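Local atomic coordinates of ethylbenzene dehydrogenase alpha-subunit (Aromatoleum aromaticum, PDB entry 2IVF), a protein that belongs to the molybdopterin oxidoreductase family and binds a molybdenum atom, an iron/sulfur cluster and two pterin dinucleotides. Residues 632-637 / 644-649; 184-189 / 204-209; 190-195 / 215-220. All blocks are in the same frame, centred on the assembly; numbering follows the deposited sequence.

Contact 1 (632-637 / 644-649); sequences IFALET and MYADIV. With MD1 (phosphoric acid 4-(2-amino-4-oxo-3,4,5,6,-tetrahydro-pteridin-6-yl)-2-hydroxy-3,4-dimercapto-but-3-en-yl ester guanylate ester), chain N.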
loop_
_atom_site.group_PDB
_atom_site.type_symbol
_atom_site.label_atom_id
_atom_site.label_comp_id
_atom_site.label_asym_id
_atom_site.label_seq_id
_atom_site.Cartn_x
_atom_site.Cartn_y
_atom_site.Cartn_z
ATOM N N ILE A 632 -8.371 -29.862 4.366
ATOM C CA ILE A 632 -7.930 -28.510 4.407
ATOM C C ILE A 632 -9.057 -27.728 3.820
ATOM O O ILE A 632 -9.455 -27.987 2.679
ATOM C CB ILE A 632 -6.672 -28.290 3.550
ATOM C CG1 ILE A 632 -5.583 -29.243 4.002
ATOM C CG2 ILE A 632 -6.256 -26.843 3.657
ATOM C CD1 ILE A 632 -4.275 -29.242 3.134
ATOM N N PHE A 633 -9.605 -26.796 4.588
ATOM C CA PHE A 633 -10.678 -25.979 4.047
ATOM C C PHE A 633 -10.415 -24.522 4.325
ATOM O O PHE A 633 -9.799 -24.151 5.336
ATOM C CB PHE A 633 -12.052 -26.430 4.536
ATOM C CG PHE A 633 -12.307 -26.193 6.024
ATOM C CD1 PHE A 633 -11.780 -27.046 6.974
ATOM C CD2 PHE A 633 -13.084 -25.125 6.458
ATOM C CE1 PHE A 633 -12.061 -26.867 8.330
ATOM C CE2 PHE A 633 -13.316 -24.927 7.824
ATOM C CZ PHE A 633 -12.810 -25.797 8.744
ATOM N N ALA A 634 -10.856 -23.699 3.389
ATOM C CA ALA A 634 -10.601 -22.291 3.428
ATOM C C ALA A 634 -11.912 -21.541 3.402
ATOM O O ALA A 634 -12.832 -21.906 2.647
ATOM C CB ALA A 634 -9.769 -21.878 2.265
ATOM N N LEU A 635 -11.965 -20.492 4.220
ATOM C CA LEU A 635 -13.021 -19.509 4.176
ATOM C C LEU A 635 -12.402 -18.278 3.573
ATOM O O LEU A 635 -11.703 -17.527 4.263
ATOM C CB LEU A 635 -13.559 -19.198 5.552
ATOM C CG LEU A 635 -14.593 -20.167 6.083
ATOM C CD1 LEU A 635 -13.899 -21.419 6.487
ATOM C CD2 LEU A 635 -15.364 -19.534 7.275
ATOM N N GLU A 636 -12.644 -18.106 2.276
ATOM C CA GLU A 636 -11.964 -17.092 1.501
ATOM C C GLU A 636 -12.867 -16.254 0.640
ATOM O O GLU A 636 -13.931 -16.682 0.164
ATOM C CB GLU A 636 -10.902 -17.772 0.611
ATOM C CG GLU A 636 -9.483 -17.735 1.139
ATOM C CD GLU A 636 -8.830 -16.388 1.204
ATOM O OE1 GLU A 636 -9.428 -15.333 0.822
ATOM O OE2 GLU A 636 -7.661 -16.389 1.653
ATOM N N THR A 637 -12.416 -15.039 0.408
ATOM C CA THR A 637 -12.977 -14.179 -0.603
ATOM C C THR A 637 -12.191 -14.296 -1.889
ATOM O O THR A 637 -12.680 -13.941 -2.964
ATOM C CB THR A 637 -12.894 -12.717 -0.165
ATOM O OG1 THR A 637 -11.547 -12.433 0.206
ATOM C CG2 THR A 637 -13.818 -12.477 1.028
ATOM N N MET A 644 -5.319 -22.608 -2.884
ATOM C CA MET A 644 -5.056 -23.489 -4.018
ATOM C C MET A 644 -4.723 -24.905 -3.599
ATOM O O MET A 644 -4.846 -25.829 -4.391
ATOM C CB MET A 644 -3.988 -22.885 -4.926
ATOM C CG MET A 644 -4.554 -21.695 -5.726
ATOM S SD MET A 644 -5.776 -22.235 -6.936
ATOM C CE MET A 644 -4.778 -23.173 -8.117
ATOM N N TYR A 645 -4.294 -25.086 -2.355
ATOM C CA TYR A 645 -3.985 -26.410 -1.843
ATOM C C TYR A 645 -5.084 -27.000 -0.988
ATOM O O TYR A 645 -4.951 -28.109 -0.482
ATOM C CB TYR A 645 -2.715 -26.363 -0.998
ATOM C CG TYR A 645 -1.505 -26.074 -1.794
ATOM C CD1 TYR A 645 -1.168 -24.774 -2.076
ATOM C CD2 TYR A 645 -0.699 -27.104 -2.310
ATOM C CE1 TYR A 645 -0.068 -24.480 -2.819
ATOM C CE2 TYR A 645 0.439 -26.792 -3.064
ATOM C CZ TYR A 645 0.726 -25.451 -3.290
ATOM O OH TYR A 645 1.828 -25.033 -4.029
ATOM N N ALA A 646 -6.183 -26.289 -0.859
ATOM C CA ALA A 646 -7.283 -26.749 -0.042
ATOM C C ALA A 646 -8.076 -27.853 -0.726
ATOM O O ALA A 646 -8.035 -28.042 -1.956
ATOM C CB ALA A 646 -8.211 -25.566 0.275
ATOM N N ASP A 647 -8.810 -28.598 0.081
ATOM C CA ASP A 647 -9.746 -29.563 -0.404
ATOM C C ASP A 647 -11.075 -28.930 -0.686
ATOM O O ASP A 647 -11.768 -29.371 -1.585
ATOM C CB ASP A 647 -9.912 -30.674 0.612
ATOM C CG ASP A 647 -8.596 -31.301 0.971
ATOM O OD1 ASP A 647 -7.812 -31.653 0.047
ATOM O OD2 ASP A 647 -8.347 -31.427 2.178
ATOM N N ILE A 648 -11.422 -27.906 0.098
ATOM C CA ILE A 648 -12.709 -27.240 0.023
ATOM C C ILE A 648 -12.451 -25.749 0.200
ATOM O O ILE A 648 -11.738 -25.336 1.121
ATOM C CB ILE A 648 -13.670 -27.726 1.164
ATOM C CG1 ILE A 648 -14.039 -29.194 1.028
ATOM C CG2 ILE A 648 -14.946 -26.862 1.198
ATOM C CD1 ILE A 648 -14.842 -29.562 -0.214
ATOM N N VAL A 649 -13.012 -24.927 -0.679
ATOM C CA VAL A 649 -12.945 -23.491 -0.511
ATOM C C VAL A 649 -14.379 -22.986 -0.419
ATOM O O VAL A 649 -15.214 -23.287 -1.303
ATOM C CB VAL A 649 -12.187 -22.829 -1.669
ATOM C CG1 VAL A 649 -12.159 -21.300 -1.498
ATOM C CG2 VAL A 649 -10.753 -23.412 -1.776
HETATM P PB MD1 N . -1.840 -13.354 6.372
HETATM O O3B MD1 N . -2.139 -12.504 5.071
HETATM O O1B MD1 N . -2.829 -12.939 7.400
HETATM O O2B MD1 N . -1.546 -14.773 6.075
HETATM O O3A MD1 N . -0.442 -12.748 6.812
HETATM C C10 MD1 N . -0.323 -11.616 7.701
HETATM C C11 MD1 N . 1.162 -11.291 7.684
HETATM O O11 MD1 N . 1.347 -10.576 6.416
HETATM C C12 MD1 N . 1.506 -10.356 8.813
HETATM S S12 MD1 N . 0.305 -9.475 9.654
HETATM C C13 MD1 N . 2.810 -10.119 9.167
HETATM S S13 MD1 N . 3.231 -9.036 10.391
HETATM C C14 MD1 N . 3.950 -10.813 8.526
HETATM N N15 MD1 N . 4.929 -10.034 7.846
HETATM C C16 MD1 N . 5.935 -10.623 7.125
HETATM C C15 MD1 N . 6.910 -9.794 6.601
HETATM O O14 MD1 N . 6.884 -8.548 6.786
HETATM N N17 MD1 N . 7.834 -10.420 5.829
HETATM C C17 MD1 N . 7.833 -11.804 5.651
HETATM N N16 MD1 N . 8.801 -12.307 4.898
HETATM N N18 MD1 N . 6.896 -12.582 6.216
HETATM C C20 MD1 N . 5.965 -12.008 6.948
HETATM N N8 MD1 N . 5.045 -12.794 7.565
HETATM C C7 MD1 N . 3.927 -12.309 8.329
HETATM P PA MD1 N . -2.701 -12.886 3.612
HETATM O O1A MD1 N . -3.289 -11.618 3.084
HETATM O O2A MD1 N . -1.589 -13.489 2.843
HETATM O "O5'" MD1 N . -3.827 -13.971 3.830
HETATM C "C5'" MD1 N . -5.042 -13.511 4.410
HETATM C "C4'" MD1 N . -6.182 -13.972 3.599
HETATM O "O4'" MD1 N . -7.298 -13.311 4.184
HETATM C "C1'" MD1 N . -8.219 -13.149 3.105
HETATM N N9 MD1 N . -9.265 -12.145 3.345
HETATM C C4 MD1 N . -10.520 -12.460 3.629
HETATM N N3 MD1 N . -11.090 -13.679 3.782
HETATM C C2 MD1 N . -12.384 -13.778 4.086
HETATM N N2 MD1 N . -12.963 -14.997 4.257
HETATM N N1 MD1 N . -13.128 -12.616 4.153
HETATM C C6 MD1 N . -12.614 -11.351 4.006
HETATM O O6 MD1 N . -13.352 -10.377 4.157
HETATM C C5 MD1 N . -11.239 -11.259 3.740
HETATM N N7 MD1 N . -10.393 -10.260 3.511
HETATM C C8 MD1 N . -9.198 -10.812 3.285
HETATM C "C2'" MD1 N . -7.357 -12.712 1.925
HETATM O "O2'" MD1 N . -7.949 -12.999 0.635
HETATM C "C3'" MD1 N . -6.027 -13.439 2.170
HETATM O "O3'" MD1 N . -5.833 -14.546 1.251
#
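I632 O is held by two neighbouring backbone amides. D647 N comes in at 2.7 Å from I632 O, tilted out of the carbonyl plane, while I648 N lies in that plane and bonds the same I632 O over a longer 3.2 Å. D647 answers with its side chain: OD2 takes the amide of I632, at 2.7 Å from I632 N, on the anti side of the carboxylate but about 32° out of its plane. The D647 chi1 of -55° sets CG beside its own backbone N, bringing the carboxylate back over the amide of I632. The same carboxylate forms salt bridges with R149 and R153, a setting that would probably favour the charged form. The parallel ladder proper opens with the I648 N to I632 O bond and continues with A634 N to I648 O; the two D647 bonds are an addition to it. F633 CA presents its hydrogen to I648 O at 3.2 Å. The flanking apolar pairs are F633 with I648 on one face of the sheet and A634 with V649 on the other.

Beyond the pairing, strand 631-636 delivers its C-terminal end to MD1. L635 O accepts from MD1 N2 in a nearly straight bond (166°). The E636 chain bends at chi2 and brings both carboxylate oxygens to the ribose, OE1 bonding O2' at 2.8 Å and OE2 bonding O3' at 2.6 Å. An acidic residue gripping a ribose diol at a strand end is familiar from Rossmann-like nucleotide sites. R638 N also bonds E636 OE1, helping to fix the carboxylate.

Within the mixed sheet, strand 631-636 lies between 648-651 and 602-606. Helix 163-181 packs on F633 and I648, and helix 687-704 touches F633 and L635.

Contact 2 (184-189 / 204-209); sequences DGFILD and FRMTYL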
loop_
_atom_site.group_PDB
_atom_site.type_symbol
_atom_site.label_atom_id
_atom_site.label_comp_id
_atom_site.label_asym_id
_atom_site.label_seq_id
_atom_site.Cartn_x
_atom_site.Cartn_y
_atom_site.Cartn_z
ATOM N N ASP A 184 -7.647 -32.427 19.604
ATOM C CA ASP A 184 -6.325 -31.977 19.130
ATOM C C ASP A 184 -6.093 -32.071 17.610
ATOM O O ASP A 184 -5.138 -31.469 17.087
ATOM C CB ASP A 184 -5.198 -32.703 19.901
ATOM C CG ASP A 184 -4.629 -31.869 21.066
ATOM O OD1 ASP A 184 -5.162 -30.766 21.341
ATOM O OD2 ASP A 184 -3.608 -32.319 21.674
ATOM N N GLY A 185 -6.973 -32.772 16.896
ATOM C CA GLY A 185 -6.839 -32.932 15.445
ATOM C C GLY A 185 -7.234 -31.747 14.572
ATOM O O GLY A 185 -6.913 -31.730 13.376
ATOM N N PHE A 186 -7.903 -30.761 15.180
ATOM C CA PHE A 186 -8.416 -29.584 14.490
ATOM C C PHE A 186 -7.535 -28.397 14.815
ATOM O O PHE A 186 -7.275 -28.129 15.985
ATOM C CB PHE A 186 -9.852 -29.260 14.939
ATOM C CG PHE A 186 -10.446 -28.052 14.249
ATOM C CD1 PHE A 186 -11.101 -28.199 13.051
ATOM C CD2 PHE A 186 -10.418 -26.790 14.844
ATOM C CE1 PHE A 186 -11.660 -27.104 12.414
ATOM C CE2 PHE A 186 -10.949 -25.674 14.196
ATOM C CZ PHE A 186 -11.572 -25.827 12.994
ATOM N N ILE A 187 -7.098 -27.685 13.771
ATOM C CA ILE A 187 -6.245 -26.534 13.915
ATOM C C ILE A 187 -6.821 -25.422 13.121
ATOM O O ILE A 187 -6.983 -25.543 11.915
ATOM C CB ILE A 187 -4.779 -26.824 13.422
ATOM C CG1 ILE A 187 -4.270 -28.072 14.121
ATOM C CG2 ILE A 187 -3.804 -25.631 13.702
ATOM C CD1 ILE A 187 -2.920 -28.415 13.681
ATOM N N LEU A 188 -7.182 -24.341 13.805
ATOM C CA LEU A 188 -7.475 -23.094 13.145
ATOM C C LEU A 188 -6.183 -22.316 13.290
ATOM O O LEU A 188 -5.873 -21.772 14.348
ATOM C CB LEU A 188 -8.629 -22.371 13.820
ATOM C CG LEU A 188 -8.946 -20.965 13.325
ATOM C CD1 LEU A 188 -9.009 -20.873 11.787
ATOM C CD2 LEU A 188 -10.272 -20.501 13.978
ATOM N N ASP A 189 -5.414 -22.286 12.227
ATOM C CA ASP A 189 -4.035 -21.818 12.325
ATOM C C ASP A 189 -3.997 -20.315 12.275
ATOM O O ASP A 189 -4.113 -19.748 11.207
ATOM C CB ASP A 189 -3.270 -22.406 11.166
ATOM C CG ASP A 189 -1.781 -22.114 11.227
ATOM O OD1 ASP A 189 -1.342 -21.400 12.170
ATOM O OD2 ASP A 189 -1.062 -22.606 10.327
ATOM N N PHE A 204 -12.585 -18.140 16.330
ATOM C CA PHE A 204 -12.148 -18.383 17.704
ATOM C C PHE A 204 -13.222 -19.071 18.543
ATOM O O PHE A 204 -12.951 -20.025 19.291
ATOM C CB PHE A 204 -11.730 -17.062 18.330
ATOM C CG PHE A 204 -11.435 -17.147 19.793
ATOM C CD1 PHE A 204 -10.545 -18.093 20.293
ATOM C CD2 PHE A 204 -12.037 -16.266 20.674
ATOM C CE1 PHE A 204 -10.269 -18.174 21.645
ATOM C CE2 PHE A 204 -11.768 -16.351 22.055
ATOM C CZ PHE A 204 -10.895 -17.323 22.530
ATOM N N ARG A 205 -14.459 -18.600 18.390
ATOM C CA ARG A 205 -15.576 -19.145 19.122
ATOM C C ARG A 205 -15.748 -20.620 18.736
ATOM O O ARG A 205 -15.987 -21.495 19.571
ATOM C CB ARG A 205 -16.819 -18.323 18.797
ATOM C CG ARG A 205 -18.055 -18.684 19.588
ATOM C CD ARG A 205 -19.176 -17.684 19.268
ATOM N NE ARG A 205 -20.323 -18.012 20.076
ATOM C CZ ARG A 205 -20.465 -17.677 21.352
ATOM N NH1 ARG A 205 -19.538 -16.984 21.970
ATOM N NH2 ARG A 205 -21.528 -18.055 22.000
ATOM N N MET A 206 -15.673 -20.889 17.439
ATOM C CA MET A 206 -15.760 -22.262 16.941
ATOM C C MET A 206 -14.694 -23.162 17.549
ATOM O O MET A 206 -14.989 -24.225 18.069
ATOM C CB MET A 206 -15.637 -22.238 15.419
ATOM C CG MET A 206 -15.690 -23.594 14.733
ATOM S SD MET A 206 -14.867 -23.484 13.128
ATOM C CE MET A 206 -13.620 -22.246 13.414
ATOM N N THR A 207 -13.449 -22.715 17.497
ATOM C CA THR A 207 -12.345 -23.518 17.982
ATOM C C THR A 207 -12.477 -23.724 19.474
ATOM O O THR A 207 -12.390 -24.836 19.981
ATOM C CB THR A 207 -10.996 -22.871 17.599
ATOM O OG1 THR A 207 -11.019 -22.561 16.189
ATOM C CG2 THR A 207 -9.837 -23.843 17.947
ATOM N N TYR A 208 -12.784 -22.650 20.182
ATOM C CA TYR A 208 -13.050 -22.747 21.625
ATOM C C TYR A 208 -14.199 -23.711 21.980
ATOM O O TYR A 208 -14.111 -24.555 22.911
ATOM C CB TYR A 208 -13.341 -21.341 22.121
ATOM C CG TYR A 208 -13.762 -21.246 23.537
ATOM C CD1 TYR A 208 -13.062 -21.906 24.549
ATOM C CD2 TYR A 208 -14.853 -20.451 23.896
ATOM C CE1 TYR A 208 -13.452 -21.778 25.867
ATOM C CE2 TYR A 208 -15.250 -20.335 25.204
ATOM C CZ TYR A 208 -14.545 -20.993 26.187
ATOM O OH TYR A 208 -14.946 -20.871 27.495
ATOM N N LEU A 209 -15.306 -23.608 21.259
ATOM C CA LEU A 209 -16.387 -24.537 21.529
ATOM C C LEU A 209 -15.956 -25.990 21.281
ATOM O O LEU A 209 -16.402 -26.892 21.980
ATOM C CB LEU A 209 -17.610 -24.184 20.706
ATOM C CG LEU A 209 -18.385 -22.947 21.169
ATOM C CD1 LEU A 209 -19.561 -22.693 20.232
ATOM C CD2 LEU A 209 -18.898 -23.160 22.564
#
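L188 and T207 make the tight spot. The branch CD2 of L188 lies only 3.1 Å from T207 OG1, and CB of L188 is 3.4 Å from the same hydroxyl oxygen, so the leucine packs closely against it. This is packing rather than bonding across the contact: the hydroxyl has its polar partner one turn back in the helix, at G203 O. A T207 chi1 of -50° places OG1 beside the backbone N, where it can serve that carbonyl and still face the strand. The oxygen also sits at the edge of the F186 ring, near its plane, with 3.7 Å between T207 OG1 and F186 CE2.

M206 packs beside it. Its chain runs out from the helix and turns at the last torsion, so that CE reaches L188 CD2 at 3.8 Å. The sulfur forms a Met-aromatic contact with F186, obliquely placed at 5.2 Å from M206 SD to the ring centroid. Helix 687-704 and M604 also touch M206.

The packing is looser at F204, whose backbone N is 4.1 Å from L188 CD2; F204 points away from the strand, and its ring meets that of W200. Beyond the contact, Y208 is partly exposed and R205 bonds the carbonyl oxygens of K726, F727 and M494.

Helix 204-209 and strand 186-188 run nearly antiparallel (156°), with 9.4 Å between their axes. The strand is the outermost counted in the mixed sheet, next to 602-606, though F186 also pairs by its backbone with V213. The helix that follows it returns over one face: the beta-alpha layering of an alpha/beta fold.

Contact 3 (190-195 / 215-220); sequences APHVHA and PDINVD. With MD1 (phosphoric acid 4-(2-amino-4-oxo-3,4,5,6,-tetrahydro-pteridin-6-yl)-2-hydroxy-3,4-dimercapto-but-3-en-yl ester guanylate ester), chain N; ACT (acetate ion), chain E.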
loop_
_atom_site.group_PDB
_atom_site.type_symbol
_atom_site.label_atom_id
_atom_site.label_comp_id
_atom_site.label_asym_id
_atom_site.label_seq_id
_atom_site.Cartn_x
_atom_site.Cartn_y
_atom_site.Cartn_z
ATOM N N ALA A 190 -3.821 -19.678 13.420
ATOM C CA ALA A 190 -3.382 -18.288 13.482
ATOM C C ALA A 190 -4.228 -17.383 12.559
ATOM O O ALA A 190 -3.681 -16.616 11.761
ATOM C CB ALA A 190 -1.810 -18.169 13.146
ATOM N N PRO A 191 -5.578 -17.416 12.700
ATOM C CA PRO A 191 -6.339 -16.527 11.815
ATOM C C PRO A 191 -6.102 -15.082 12.178
ATOM O O PRO A 191 -6.048 -14.745 13.380
ATOM C CB PRO A 191 -7.810 -16.893 12.122
ATOM C CG PRO A 191 -7.766 -17.402 13.488
ATOM C CD PRO A 191 -6.456 -18.124 13.627
ATOM N N HIS A 192 -5.972 -14.226 11.153
ATOM C CA HIS A 192 -5.904 -12.799 11.372
ATOM C C HIS A 192 -7.309 -12.212 11.347
ATOM O O HIS A 192 -8.285 -12.961 11.374
ATOM C CB HIS A 192 -4.957 -12.129 10.360
ATOM C CG HIS A 192 -4.148 -11.023 10.951
ATOM N ND1 HIS A 192 -4.702 -10.067 11.780
ATOM C CD2 HIS A 192 -2.838 -10.682 10.802
ATOM C CE1 HIS A 192 -3.755 -9.226 12.168
ATOM N NE2 HIS A 192 -2.621 -9.563 11.575
ATOM N N VAL A 193 -7.436 -10.894 11.360
ATOM C CA VAL A 193 -8.710 -10.243 11.521
ATOM C C VAL A 193 -9.176 -9.673 10.178
ATOM O O VAL A 193 -10.173 -8.955 10.121
ATOM C CB VAL A 193 -8.647 -9.175 12.650
ATOM C CG1 VAL A 193 -10.052 -8.635 13.020
ATOM C CG2 VAL A 193 -7.962 -9.787 13.872
ATOM N N HIS A 194 -8.490 -10.021 9.095
ATOM C CA HIS A 194 -8.752 -9.343 7.827
ATOM C C HIS A 194 -10.184 -9.532 7.373
ATOM O O HIS A 194 -10.712 -8.696 6.657
ATOM C CB HIS A 194 -7.885 -9.866 6.708
ATOM C CG HIS A 194 -6.454 -10.012 7.070
ATOM N ND1 HIS A 194 -5.686 -8.953 7.500
ATOM C CD2 HIS A 194 -5.647 -11.094 7.061
ATOM C CE1 HIS A 194 -4.461 -9.385 7.751
ATOM N NE2 HIS A 194 -4.404 -10.679 7.474
ATOM N N ALA A 195 -10.755 -10.691 7.693
ATOM C CA ALA A 195 -12.102 -11.072 7.263
ATOM C C ALA A 195 -13.117 -10.323 8.096
ATOM O O ALA A 195 -14.303 -10.384 7.811
ATOM C CB ALA A 195 -12.305 -12.582 7.445
ATOM N N PRO A 215 -3.052 -21.857 17.056
ATOM C CA PRO A 215 -1.786 -21.188 17.174
ATOM C C PRO A 215 -1.915 -19.671 17.231
ATOM O O PRO A 215 -2.759 -19.066 16.522
ATOM C CB PRO A 215 -1.050 -21.666 15.926
ATOM C CG PRO A 215 -1.518 -23.067 15.752
ATOM C CD PRO A 215 -2.982 -22.978 16.091
ATOM N N ASP A 216 -1.133 -19.077 18.120
ATOM C CA ASP A 216 -1.210 -17.604 18.426
ATOM C C ASP A 216 -0.936 -16.736 17.210
ATOM O O ASP A 216 0.150 -16.801 16.655
ATOM C CB ASP A 216 -0.194 -17.279 19.503
ATOM C CG ASP A 216 -0.357 -15.917 20.094
ATOM O OD1 ASP A 216 -0.389 -14.915 19.349
ATOM O OD2 ASP A 216 -0.403 -15.843 21.347
ATOM N N ILE A 217 -1.914 -15.934 16.805
ATOM C CA ILE A 217 -1.816 -15.123 15.605
ATOM C C ILE A 217 -0.586 -14.218 15.665
ATOM O O ILE A 217 0.203 -14.176 14.752
ATOM C CB ILE A 217 -3.111 -14.297 15.367
ATOM C CG1 ILE A 217 -2.912 -13.213 14.286
ATOM C CG2 ILE A 217 -3.608 -13.629 16.653
ATOM C CD1 ILE A 217 -2.666 -13.774 12.895
ATOM N N ASN A 218 -0.412 -13.485 16.760
ATOM C CA ASN A 218 0.658 -12.482 16.800
ATOM C C ASN A 218 2.056 -13.032 16.820
ATOM O O ASN A 218 2.957 -12.471 16.201
ATOM C CB ASN A 218 0.448 -11.539 17.973
ATOM C CG ASN A 218 -0.328 -10.378 17.566
ATOM O OD1 ASN A 218 -1.553 -10.447 17.433
ATOM N ND2 ASN A 218 0.378 -9.305 17.228
ATOM N N VAL A 219 2.230 -14.119 17.536
ATOM C CA VAL A 219 3.516 -14.801 17.588
ATOM C C VAL A 219 3.790 -15.420 16.185
ATOM O O VAL A 219 4.947 -15.477 15.726
ATOM C CB VAL A 219 3.493 -15.811 18.697
ATOM C CG1 VAL A 219 4.846 -16.564 18.842
ATOM C CG2 VAL A 219 3.106 -15.078 20.035
ATOM N N ASP A 220 2.715 -15.850 15.516
ATOM C CA ASP A 220 2.840 -16.546 14.241
ATOM C C ASP A 220 3.256 -15.567 13.127
ATOM O O ASP A 220 4.109 -15.886 12.288
ATOM C CB ASP A 220 1.542 -17.285 13.904
ATOM C CG ASP A 220 1.696 -18.203 12.701
ATOM O OD1 ASP A 220 2.494 -19.191 12.767
ATOM O OD2 ASP A 220 1.016 -17.932 11.691
HETATM P PB MD1 N . -1.840 -13.354 6.372
HETATM O O3B MD1 N . -2.139 -12.504 5.071
HETATM O O1B MD1 N . -2.829 -12.939 7.400
HETATM O O2B MD1 N . -1.546 -14.773 6.075
HETATM O O3A MD1 N . -0.442 -12.748 6.812
HETATM C C10 MD1 N . -0.323 -11.616 7.701
HETATM C C11 MD1 N . 1.162 -11.291 7.684
HETATM O O11 MD1 N . 1.347 -10.576 6.416
HETATM C C12 MD1 N . 1.506 -10.356 8.813
HETATM S S12 MD1 N . 0.305 -9.475 9.654
HETATM C C13 MD1 N . 2.810 -10.119 9.167
HETATM S S13 MD1 N . 3.231 -9.036 10.391
HETATM C C14 MD1 N . 3.950 -10.813 8.526
HETATM N N15 MD1 N . 4.929 -10.034 7.846
HETATM C C16 MD1 N . 5.935 -10.623 7.125
HETATM C C15 MD1 N . 6.910 -9.794 6.601
HETATM O O14 MD1 N . 6.884 -8.548 6.786
HETATM N N17 MD1 N . 7.834 -10.420 5.829
HETATM C C17 MD1 N . 7.833 -11.804 5.651
HETATM N N16 MD1 N . 8.801 -12.307 4.898
HETATM N N18 MD1 N . 6.896 -12.582 6.216
HETATM C C20 MD1 N . 5.965 -12.008 6.948
HETATM N N8 MD1 N . 5.045 -12.794 7.565
HETATM C C7 MD1 N . 3.927 -12.309 8.329
HETATM P PA MD1 N . -2.701 -12.886 3.612
HETATM O O1A MD1 N . -3.289 -11.618 3.084
HETATM O O2A MD1 N . -1.589 -13.489 2.843
HETATM O "O5'" MD1 N . -3.827 -13.971 3.830
HETATM C "C5'" MD1 N . -5.042 -13.511 4.410
HETATM C "C4'" MD1 N . -6.182 -13.972 3.599
HETATM O "O4'" MD1 N . -7.298 -13.311 4.184
HETATM C "C1'" MD1 N . -8.219 -13.149 3.105
HETATM N N9 MD1 N . -9.265 -12.145 3.345
HETATM C C4 MD1 N . -10.520 -12.460 3.629
HETATM N N3 MD1 N . -11.090 -13.679 3.782
HETATM C C2 MD1 N . -12.384 -13.778 4.086
HETATM N N2 MD1 N . -12.963 -14.997 4.257
HETATM N N1 MD1 N . -13.128 -12.616 4.153
HETATM C C6 MD1 N . -12.614 -11.351 4.006
HETATM O O6 MD1 N . -13.352 -10.377 4.157
HETATM C C5 MD1 N . -11.239 -11.259 3.740
HETATM N N7 MD1 N . -10.393 -10.260 3.511
HETATM C C8 MD1 N . -9.198 -10.812 3.285
HETATM C "C2'" MD1 N . -7.357 -12.712 1.925
HETATM O "O2'" MD1 N . -7.949 -12.999 0.635
HETATM C "C3'" MD1 N . -6.027 -13.439 2.170
HETATM O "O3'" MD1 N . -5.833 -14.546 1.251
HETATM C C ACT E . -0.815 -7.129 12.957
HETATM O O ACT E . -0.557 -7.945 12.085
HETATM O OXT ACT E . -0.134 -6.069 12.843
HETATM C CH3 ACT E . -1.810 -7.422 14.025
#
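P215 O receives the CA hydrogen of A190, 3.2 Å from A190 CA, at a point where A190 adopts a left-handed backbone conformation. Next, D216 turns away from the loop and N-caps the helix that follows. Its OD1 accepts from V219 N at 3.3 Å, with a weaker bond from N218 N, while OD2 is held by Y954 and M957.

I217 and A190 carry the contact. With CG1 anti to the backbone N (chi1 168°), I217 sends CD1 to 3.2 Å from A190 O and lays CG1 over the centre of the H192 ring, a CH-pi contact of 4.3 Å from CG1 to the centroid. H194 CE1 lies over the opposite face, offset toward the rim. H192 lines the MD1 pocket, its side chain about 4 Å from the molybdenum atom. H192 ND1 accepts from V193 N, and H192 NE2 donates to O of an acetate ion, probably from the crystallisation liquor, at 2.7 Å; in this model the two bonds fix the ring's rotation. H194 NE2 bonds the phosphate oxygen O1B of MD1.

One helical turn on, D220 lays OD2 3.2 Å from A190 CB and forms salt bridges with K614 and R613; R613 also bonds A190 O.

Contacts 1 and 3 both touch MD1, whereas L188 of contact 2 stays about 10 Å from it. Contacts 1 and 2 share the mixed sheet, their centres about 16 Å apart, and meet where F633 CZ lies 4.1 Å from F186 CE1. Contact 3 continues directly from the strand of contact 2, and the segments of these two alternate along the chain. There P215 CD packs 3.6 Å from L188 O, and the like charges of D189 and D220 come close, both paired with K614. Contacts 1 and 3 do not touch, with about 6 Å between nearest atoms: 632-637 meets MD1 at its guanosine, 190-195 at its phosphate (H194), guanine (A195) and dithiolene sulfur (H192).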